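Local atomic coordinates of cell division control protein 4 (Saccharomyces cerevisiae, PDB entry 3V7D), a protein that serves as the substrate-recognition subunit of an SCF ubiquitin ligase, binding phosphorylated targets such as the CDK inhibitor SIC1 for ubiquitination and proteasomal degradation. Residues B[282-294]-B[304-318]. The protein carries 1 engineered substitution. Numbering follows the deposited sequence.
Sequences IVVSGSYDNTLIV and YILSGHTDRIYSTIY
In this WD40 beta-propeller, the contact joins the second and third strands of one blade, 282-287 and 292-294, to that blade's outermost strand 304-306 and the first strand of the next, 313-318. The outer pairing is antiparallel (158° between strand axes): L306 N donates to L292 O (2.7 Å), L292 N to L306 O, and V294 N to Y304 O. Between the blades, I313 N reaches S287 O (3.1 Å) from above the carbonyl plane. Beside it, L292 CD1 meets I313 CD1 at 3.9 Å and L292 CD2 points at T316, whose OG1 is hydrogen-bonded to I326 O. The guanidinium of R312 lies flat on the Y288 ring, planes 5° apart and centres 3.9 Å, a cation-pi stack extended by R312 CD over the same face. Y314 OH, in the guanidinium plane, accepts from R312 NH1, which limits how the guanidinium can turn on the ring. Replacing R312 by an alanine would probably cost Y288 its stacked cation and Y314 OH this donor, leaving both rings less firmly held. Y288 OH bonds a modified side chain of the bound peptide, Y314 packs on an apolar one, and Y288 CE1 touches Y314 CZ at 3.8 Å.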
ATOM      1  N   ILE B 282      -8.647 -16.554  12.775  1.00 53.61           N
ATOM      2  CA  ILE B 282      -7.764 -16.129  13.855  1.00 52.35           C
ATOM      3  C   ILE B 282      -8.068 -14.710  14.321  1.00 53.09           C
ATOM      4  O   ILE B 282      -8.121 -13.777  13.518  1.00 50.38           O
ATOM      5  CB  ILE B 282      -6.287 -16.221  13.447  1.00 47.88           C
ATOM      6  CG1 ILE B 282      -5.932 -17.661  13.086  1.00 51.05           C
ATOM      7  CG2 ILE B 282      -5.398 -15.738  14.581  1.00 46.63           C
ATOM      8  CD1 ILE B 282      -6.048 -18.620  14.252  1.00 51.23           C
ATOM      9  N   VAL B 283      -8.270 -14.561  15.628  1.00 51.02           N
ATOM     10  CA  VAL B 283      -8.541 -13.262  16.228  1.00 46.11           C
ATOM     11  C   VAL B 283      -7.660 -13.052  17.453  1.00 45.71           C
ATOM     12  O   VAL B 283      -7.529 -13.943  18.290  1.00 46.12           O
ATOM     13  CB  VAL B 283     -10.020 -13.130  16.643  1.00 51.19           C
ATOM     14  CG1 VAL B 283     -10.255 -11.815  17.358  1.00 48.03           C
ATOM     15  CG2 VAL B 283     -10.930 -13.242  15.429  1.00 55.68           C
ATOM     16  N   VAL B 284      -7.052 -11.873  17.550  1.00 46.58           N
ATOM     17  CA  VAL B 284      -6.233 -11.522  18.703  1.00 41.67           C
ATOM     18  C   VAL B 284      -6.907 -10.441  19.548  1.00 48.12           C
ATOM     19  O   VAL B 284      -7.378  -9.432  19.019  1.00 50.93           O
ATOM     20  CB  VAL B 284      -4.844 -11.026  18.270  1.00 39.73           C
ATOM     21  CG1 VAL B 284      -3.983 -10.720  19.489  1.00 41.41           C
ATOM     22  CG2 VAL B 284      -4.166 -12.061  17.384  1.00 39.20           C
ATOM     23  N   SER B 285      -6.962 -10.658  20.859  1.00 43.95           N
ATOM     24  CA  SER B 285      -7.496  -9.654  21.771  1.00 43.85           C
ATOM     25  C   SER B 285      -6.397  -9.135  22.688  1.00 45.11           C
ATOM     26  O   SER B 285      -5.501  -9.881  23.065  1.00 45.48           O
ATOM     27  CB  SER B 285      -8.628 -10.237  22.616  1.00 43.18           C
ATOM     28  OG  SER B 285      -8.136 -11.247  23.482  1.00 42.06           O
ATOM     29  N   GLY B 286      -6.472  -7.854  23.038  1.00 43.71           N
ATOM     30  CA  GLY B 286      -5.569  -7.263  24.010  1.00 43.96           C
ATOM     31  C   GLY B 286      -6.352  -6.714  25.188  1.00 43.83           C
ATOM     32  O   GLY B 286      -7.438  -6.162  25.010  1.00 46.18           O
ATOM     33  N   SER B 287      -5.809  -6.857  26.392  1.00 43.00           N
ATOM     34  CA  SER B 287      -6.558  -6.504  27.597  1.00 45.64           C
ATOM     35  C   SER B 287      -5.792  -5.616  28.568  1.00 43.35           C
ATOM     36  O   SER B 287      -4.564  -5.519  28.511  1.00 41.43           O
ATOM     37  CB  SER B 287      -7.018  -7.772  28.326  1.00 51.57           C
ATOM     38  OG  SER B 287      -7.415  -7.499  29.662  1.00 52.00           O
ATOM     39  N   TYR B 288      -6.541  -4.985  29.469  1.00 47.95           N
ATOM     40  CA  TYR B 288      -5.971  -4.226  30.576  1.00 47.49           C
ATOM     41  C   TYR B 288      -5.290  -5.118  31.617  1.00 48.11           C
ATOM     42  O   TYR B 288      -4.695  -4.612  32.569  1.00 50.65           O
ATOM     43  CB  TYR B 288      -7.044  -3.363  31.250  1.00 48.73           C
ATOM     44  CG  TYR B 288      -7.352  -2.073  30.518  1.00 51.42           C
ATOM     45  CD1 TYR B 288      -6.588  -1.669  29.432  1.00 50.62           C
ATOM     46  CD2 TYR B 288      -8.401  -1.256  30.920  1.00 52.35           C
ATOM     47  CE1 TYR B 288      -6.861  -0.490  28.762  1.00 50.25           C
ATOM     48  CE2 TYR B 288      -8.683  -0.072  30.257  1.00 52.32           C
ATOM     49  CZ  TYR B 288      -7.909   0.305  29.177  1.00 53.12           C
ATOM     50  OH  TYR B 288      -8.180   1.479  28.509  1.00 49.90           O
ATOM     51  N   ASP B 289      -5.373  -6.438  31.442  1.00 46.41           N
ATOM     52  CA  ASP B 289      -4.653  -7.365  32.320  1.00 49.15           C
ATOM     53  C   ASP B 289      -3.206  -7.602  31.878  1.00 49.41           C
ATOM     54  O   ASP B 289      -2.555  -8.534  32.351  1.00 52.28           O
ATOM     55  CB  ASP B 289      -5.397  -8.702  32.464  1.00 50.70           C
ATOM     56  CG  ASP B 289      -5.476  -9.491  31.160  1.00 55.44           C
ATOM     57  OD1 ASP B 289      -4.732  -9.189  30.201  1.00 53.81           O
ATOM     58  OD2 ASP B 289      -6.288 -10.439  31.099  1.00 57.85           O
ATOM     59  N   ASN B 290      -2.731  -6.769  30.954  1.00 43.01           N
ATOM     60  CA  ASN B 290      -1.356  -6.823  30.433  1.00 45.97           C
ATOM     61  C   ASN B 290      -1.046  -8.016  29.524  1.00 45.56           C
ATOM     62  O   ASN B 290       0.118  -8.282  29.223  1.00 47.14           O
ATOM     63  CB  ASN B 290      -0.313  -6.757  31.561  1.00 48.33           C
ATOM     64  CG  ASN B 290      -0.661  -5.738  32.621  1.00 50.26           C
ATOM     65  OD1 ASN B 290      -1.559  -4.916  32.438  1.00 54.14           O
ATOM     66  ND2 ASN B 290       0.053  -5.784  33.742  1.00 49.39           N
ATOM     67  N   THR B 291      -2.075  -8.731  29.088  1.00 45.40           N
ATOM     68  CA  THR B 291      -1.871  -9.908  28.254  1.00 43.05           C
ATOM     69  C   THR B 291      -2.677  -9.836  26.964  1.00 47.43           C
ATOM     70  O   THR B 291      -3.652  -9.089  26.861  1.00 41.23           O
ATOM     71  CB  THR B 291      -2.288 -11.202  28.982  1.00 49.31           C
ATOM     72  OG1 THR B 291      -3.718 -11.248  29.099  1.00 52.91           O
ATOM     73  CG2 THR B 291      -1.657 -11.277  30.369  1.00 44.57           C
ATOM     74  N   LEU B 292      -2.266 -10.626  25.982  1.00 50.86           N
ATOM     75  CA  LEU B 292      -3.064 -10.807  24.783  1.00 50.14           C
ATOM     76  C   LEU B 292      -3.412 -12.277  24.627  1.00 50.43           C
ATOM     77  O   LEU B 292      -2.688 -13.147  25.108  1.00 49.63           O
ATOM     78  CB  LEU B 292      -2.319 -10.325  23.542  1.00 45.11           C
ATOM     79  CG  LEU B 292      -1.845  -8.874  23.547  1.00 43.32           C
ATOM     80  CD1 LEU B 292      -0.386  -8.801  23.971  1.00 38.22           C
ATOM     81  CD2 LEU B 292      -2.046  -8.269  22.178  1.00 39.47           C
ATOM     82  N   ILE B 293      -4.523 -12.551  23.955  1.00 45.12           N
ATOM     83  CA  ILE B 293      -4.886 -13.926  23.655  1.00 49.32           C
ATOM     84  C   ILE B 293      -5.142 -14.098  22.165  1.00 50.64           C
ATOM     85  O   ILE B 293      -5.801 -13.266  21.538  1.00 54.51           O
ATOM     86  CB  ILE B 293      -6.117 -14.392  24.470  1.00 47.86           C
ATOM     87  CG1 ILE B 293      -5.832 -14.290  25.970  1.00 46.25           C
ATOM     88  CG2 ILE B 293      -6.473 -15.820  24.116  1.00 47.71           C
ATOM     89  CD1 ILE B 293      -6.954 -14.815  26.852  1.00 49.16           C
ATOM     90  N   VAL B 294      -4.592 -15.168  21.599  1.00 45.60           N
ATOM     91  CA  VAL B 294      -4.846 -15.519  20.210  1.00 47.39           C
ATOM     92  C   VAL B 294      -5.936 -16.577  20.170  1.00 50.92           C
ATOM     93  O   VAL B 294      -5.763 -17.673  20.698  1.00 58.06           O
ATOM     94  CB  VAL B 294      -3.586 -16.072  19.530  1.00 48.17           C
ATOM     95  CG1 VAL B 294      -3.853 -16.330  18.054  1.00 45.87           C
ATOM     96  CG2 VAL B 294      -2.421 -15.111  19.710  1.00 46.75           C
ATOM     97  N   TYR B 304      -3.039 -19.241  22.185  1.00 58.50           N
ATOM     98  CA  TYR B 304      -1.893 -18.771  22.948  1.00 54.71           C
ATOM     99  C   TYR B 304      -2.279 -17.658  23.905  1.00 55.34           C
ATOM    100  O   TYR B 304      -3.231 -16.915  23.668  1.00 57.98           O
ATOM    101  CB  TYR B 304      -0.793 -18.259  22.017  1.00 47.60           C
ATOM    102  CG  TYR B 304      -0.315 -19.252  20.987  1.00 54.14           C
ATOM    103  CD1 TYR B 304       0.454 -20.351  21.355  1.00 58.60           C
ATOM    104  CD2 TYR B 304      -0.611 -19.079  19.641  1.00 57.08           C
ATOM    105  CE1 TYR B 304       0.903 -21.258  20.410  1.00 61.23           C
ATOM    106  CE2 TYR B 304      -0.168 -19.977  18.690  1.00 62.15           C
ATOM    107  CZ  TYR B 304       0.586 -21.065  19.079  1.00 64.98           C
ATOM    108  OH  TYR B 304       1.028 -21.960  18.133  1.00 68.37           O
ATOM    109  N   ILE B 305      -1.527 -17.551  24.991  1.00 53.70           N
ATOM    110  CA  ILE B 305      -1.604 -16.392  25.857  1.00 52.14           C
ATOM    111  C   ILE B 305      -0.262 -15.690  25.782  1.00 55.35           C
ATOM    112  O   ILE B 305       0.776 -16.281  26.085  1.00 52.22           O
ATOM    113  CB  ILE B 305      -1.897 -16.772  27.310  1.00 53.02           C
ATOM    114  CG1 ILE B 305      -3.204 -17.565  27.399  1.00 60.38           C
ATOM    115  CG2 ILE B 305      -1.962 -15.524  28.172  1.00 48.85           C
ATOM    116  CD1 ILE B 305      -3.552 -18.024  28.805  1.00 62.95           C
ATOM    117  N   LEU B 306      -0.285 -14.433  25.357  1.00 52.58           N
ATOM    118  CA  LEU B 306       0.936 -13.669  25.180  1.00 50.63           C
ATOM    119  C   LEU B 306       1.218 -12.829  26.423  1.00 49.97           C
ATOM    120  O   LEU B 306       0.641 -11.754  26.612  1.00 50.17           O
ATOM    121  CB  LEU B 306       0.827 -12.793  23.930  1.00 49.99           C
ATOM    122  CG  LEU B 306       0.397 -13.542  22.661  1.00 48.00           C
ATOM    123  CD1 LEU B 306       0.401 -12.618  21.448  1.00 42.94           C
ATOM    124  CD2 LEU B 306       1.281 -14.768  22.415  1.00 44.61           C
ATOM    125  N   SER B 307       2.108 -13.337  27.268  1.00 43.02           N
ATOM    126  CA  SER B 307       2.429 -12.697  28.536  1.00 49.94           C
ATOM    127  C   SER B 307       3.820 -12.093  28.482  1.00 46.57           C
ATOM    128  O   SER B 307       4.702 -12.616  27.802  1.00 47.46           O
ATOM    129  CB  SER B 307       2.370 -13.719  29.676  1.00 57.61           C
ATOM    130  OG  SER B 307       1.163 -14.456  29.642  1.00 65.59           O
ATOM    131  N   GLY B 308       4.026 -11.003  29.212  1.00 47.45           N
ATOM    132  CA  GLY B 308       5.323 -10.354  29.238  1.00 51.13           C
ATOM    133  C   GLY B 308       5.257  -8.849  29.417  1.00 52.89           C
ATOM    134  O   GLY B 308       6.136  -8.265  30.050  1.00 54.23           O
ATOM    135  N   HIS B 309       4.232  -8.214  28.850  1.00 45.58           N
ATOM    136  CA  HIS B 309       4.027  -6.787  29.069  1.00 44.36           C
ATOM    137  C   HIS B 309       3.812  -6.554  30.562  1.00 47.36           C
ATOM    138  O   HIS B 309       3.253  -7.405  31.253  1.00 48.11           O
ATOM    139  CB  HIS B 309       2.837  -6.259  28.258  1.00 43.73           C
ATOM    140  CG  HIS B 309       3.160  -5.962  26.823  1.00 43.75           C
ATOM    141  ND1 HIS B 309       3.971  -4.913  26.442  1.00 45.86           N
ATOM    142  CD2 HIS B 309       2.771  -6.568  25.676  1.00 39.83           C
ATOM    143  CE1 HIS B 309       4.075  -4.893  25.126  1.00 45.88           C
ATOM    144  NE2 HIS B 309       3.355  -5.887  24.636  1.00 42.51           N
ATOM    145  N   THR B 310       4.276  -5.415  31.061  1.00 47.59           N
ATOM    146  CA  THR B 310       4.164  -5.119  32.484  1.00 50.91           C
ATOM    147  C   THR B 310       3.045  -4.118  32.769  1.00 52.95           C
ATOM    148  O   THR B 310       2.881  -3.662  33.902  1.00 52.93           O
ATOM    149  CB  THR B 310       5.487  -4.584  33.048  1.00 51.35           C
ATOM    150  OG1 THR B 310       5.949  -3.504  32.227  1.00 50.02           O
ATOM    151  CG2 THR B 310       6.548  -5.685  33.064  1.00 48.31           C
ATOM    152  N   ASP B 311       2.276  -3.782  31.741  1.00 51.72           N
ATOM    153  CA  ASP B 311       1.143  -2.877  31.913  1.00 52.17           C
ATOM    154  C   ASP B 311       0.090  -3.057  30.816  1.00 52.86           C
ATOM    155  O   ASP B 311       0.253  -3.884  29.918  1.00 52.82           O
ATOM    156  CB  ASP B 311       1.617  -1.425  31.992  1.00 50.04           C
ATOM    157  CG  ASP B 311       0.793  -0.599  32.957  1.00 53.46           C
ATOM    158  OD1 ASP B 311      -0.376  -0.963  33.193  1.00 56.31           O
ATOM    159  OD2 ASP B 311       1.308   0.408  33.483  1.00 53.29           O
ATOM    160  N   ARG B 312      -0.990  -2.284  30.913  1.00 53.79           N
ATOM    161  CA  ARG B 312      -2.145  -2.393  30.019  1.00 53.25           C
ATOM    162  C   ARG B 312      -1.799  -2.494  28.533  1.00 48.21           C
ATOM    163  O   ARG B 312      -0.907  -1.805  28.045  1.00 41.87           O
ATOM    164  CB  ARG B 312      -3.062  -1.186  30.205  1.00 56.93           C
ATOM    165  CG  ARG B 312      -3.679  -1.045  31.577  1.00 62.55           C
ATOM    166  CD  ARG B 312      -4.523   0.218  31.630  1.00 62.26           C
ATOM    167  NE  ARG B 312      -5.460   0.212  32.747  1.00 63.56           N
ATOM    168  CZ  ARG B 312      -6.378   1.150  32.951  1.00 63.02           C
ATOM    169  NH1 ARG B 312      -6.487   2.171  32.108  1.00 57.33           N
ATOM    170  NH2 ARG B 312      -7.191   1.066  33.995  1.00 63.79           N
ATOM    171  N   ILE B 313      -2.520  -3.356  27.823  1.00 43.49           N
ATOM    172  CA  ILE B 313      -2.434  -3.402  26.374  1.00 39.72           C
ATOM    173  C   ILE B 313      -3.500  -2.469  25.810  1.00 40.96           C
ATOM    174  O   ILE B 313      -4.675  -2.576  26.161  1.00 44.42           O
ATOM    175  CB  ILE B 313      -2.690  -4.813  25.821  1.00 41.13           C
ATOM    176  CG1 ILE B 313      -1.925  -5.871  26.623  1.00 41.04           C
ATOM    177  CG2 ILE B 313      -2.340  -4.864  24.338  1.00 39.16           C
ATOM    178  CD1 ILE B 313      -0.427  -5.789  26.483  1.00 41.71           C
ATOM    179  N   TYR B 314      -3.092  -1.555  24.940  1.00 32.98           N
ATOM    180  CA  TYR B 314      -4.017  -0.569  24.398  1.00 36.82           C
ATOM    181  C   TYR B 314      -4.343  -0.810  22.929  1.00 37.31           C
ATOM    182  O   TYR B 314      -5.385  -0.384  22.439  1.00 38.10           O
ATOM    183  CB  TYR B 314      -3.475   0.846  24.602  1.00 36.61           C
ATOM    184  CG  TYR B 314      -3.913   1.466  25.906  1.00 46.00           C
ATOM    185  CD1 TYR B 314      -3.198   1.253  27.076  1.00 47.42           C
ATOM    186  CD2 TYR B 314      -5.056   2.253  25.971  1.00 48.68           C
ATOM    187  CE1 TYR B 314      -3.603   1.816  28.273  1.00 50.04           C
ATOM    188  CE2 TYR B 314      -5.467   2.820  27.159  1.00 50.16           C
ATOM    189  CZ  TYR B 314      -4.741   2.600  28.308  1.00 53.90           C
ATOM    190  OH  TYR B 314      -5.156   3.165  29.494  1.00 57.04           O
ATOM    191  N   SER B 315      -3.455  -1.508  22.232  1.00 36.53           N
ATOM    192  CA  SER B 315      -3.629  -1.719  20.806  1.00 36.36           C
ATOM    193  C   SER B 315      -2.945  -2.992  20.337  1.00 36.68           C
ATOM    194  O   SER B 315      -1.825  -3.297  20.753  1.00 34.37           O
ATOM    195  CB  SER B 315      -3.067  -0.524  20.034  1.00 33.91           C
ATOM    196  OG  SER B 315      -3.240  -0.696  18.644  1.00 35.46           O
ATOM    197  N   THR B 316      -3.617  -3.729  19.462  1.00 33.59           N
ATOM    198  CA  THR B 316      -2.984  -4.873  18.821  1.00 32.44           C
ATOM    199  C   THR B 316      -3.346  -4.994  17.342  1.00 35.46           C
ATOM    200  O   THR B 316      -4.437  -4.613  16.908  1.00 35.14           O
ATOM    201  CB  THR B 316      -3.307  -6.198  19.536  1.00 34.88           C
ATOM    202  OG1 THR B 316      -2.414  -7.218  19.072  1.00 36.35           O
ATOM    203  CG2 THR B 316      -4.750  -6.625  19.276  1.00 33.80           C
ATOM    204  N   ILE B 317      -2.408  -5.521  16.570  1.00 34.38           N
ATOM    205  CA  ILE B 317      -2.656  -5.828  15.173  1.00 34.05           C
ATOM    206  C   ILE B 317      -2.292  -7.276  14.903  1.00 38.45           C
ATOM    207  O   ILE B 317      -1.220  -7.738  15.295  1.00 41.53           O
ATOM    208  CB  ILE B 317      -1.840  -4.920  14.240  1.00 35.97           C
ATOM    209  CG1 ILE B 317      -2.358  -3.479  14.315  1.00 34.79           C
ATOM    210  CG2 ILE B 317      -1.901  -5.433  12.804  1.00 36.52           C
ATOM    211  CD1 ILE B 317      -1.662  -2.538  13.364  1.00 32.27           C
ATOM    212  N   TYR B 318      -3.194  -8.001  14.254  1.00 38.74           N
ATOM    213  CA  TYR B 318      -2.866  -9.330  13.770  1.00 39.76           C
ATOM    214  C   TYR B 318      -2.297  -9.220  12.358  1.00 39.27           C
ATOM    215  O   TYR B 318      -3.030  -8.985  11.402  1.00 39.30           O
ATOM    216  CB  TYR B 318      -4.097 -10.243  13.794  1.00 37.92           C
ATOM    217  CG  TYR B 318      -3.879 -11.594  13.148  1.00 42.73           C
ATOM    218  CD1 TYR B 318      -2.688 -12.290  13.326  1.00 43.38           C
ATOM    219  CD2 TYR B 318      -4.874 -12.187  12.375  1.00 49.43           C
ATOM    220  CE1 TYR B 318      -2.487 -13.529  12.740  1.00 44.19           C
ATOM    221  CE2 TYR B 318      -4.683 -13.431  11.788  1.00 48.79           C
ATOM    222  CZ  TYR B 318      -3.486 -14.094  11.974  1.00 49.13           C
ATOM    223  OH  TYR B 318      -3.281 -15.326  11.396  1.00 56.39           O
TER
HETATM  224  O   HOH W   1       1.822 -10.094  30.386  1.00 53.35           O
HETATM  225  O   HOH W   2       1.655  -9.140  27.442  1.00 53.41           O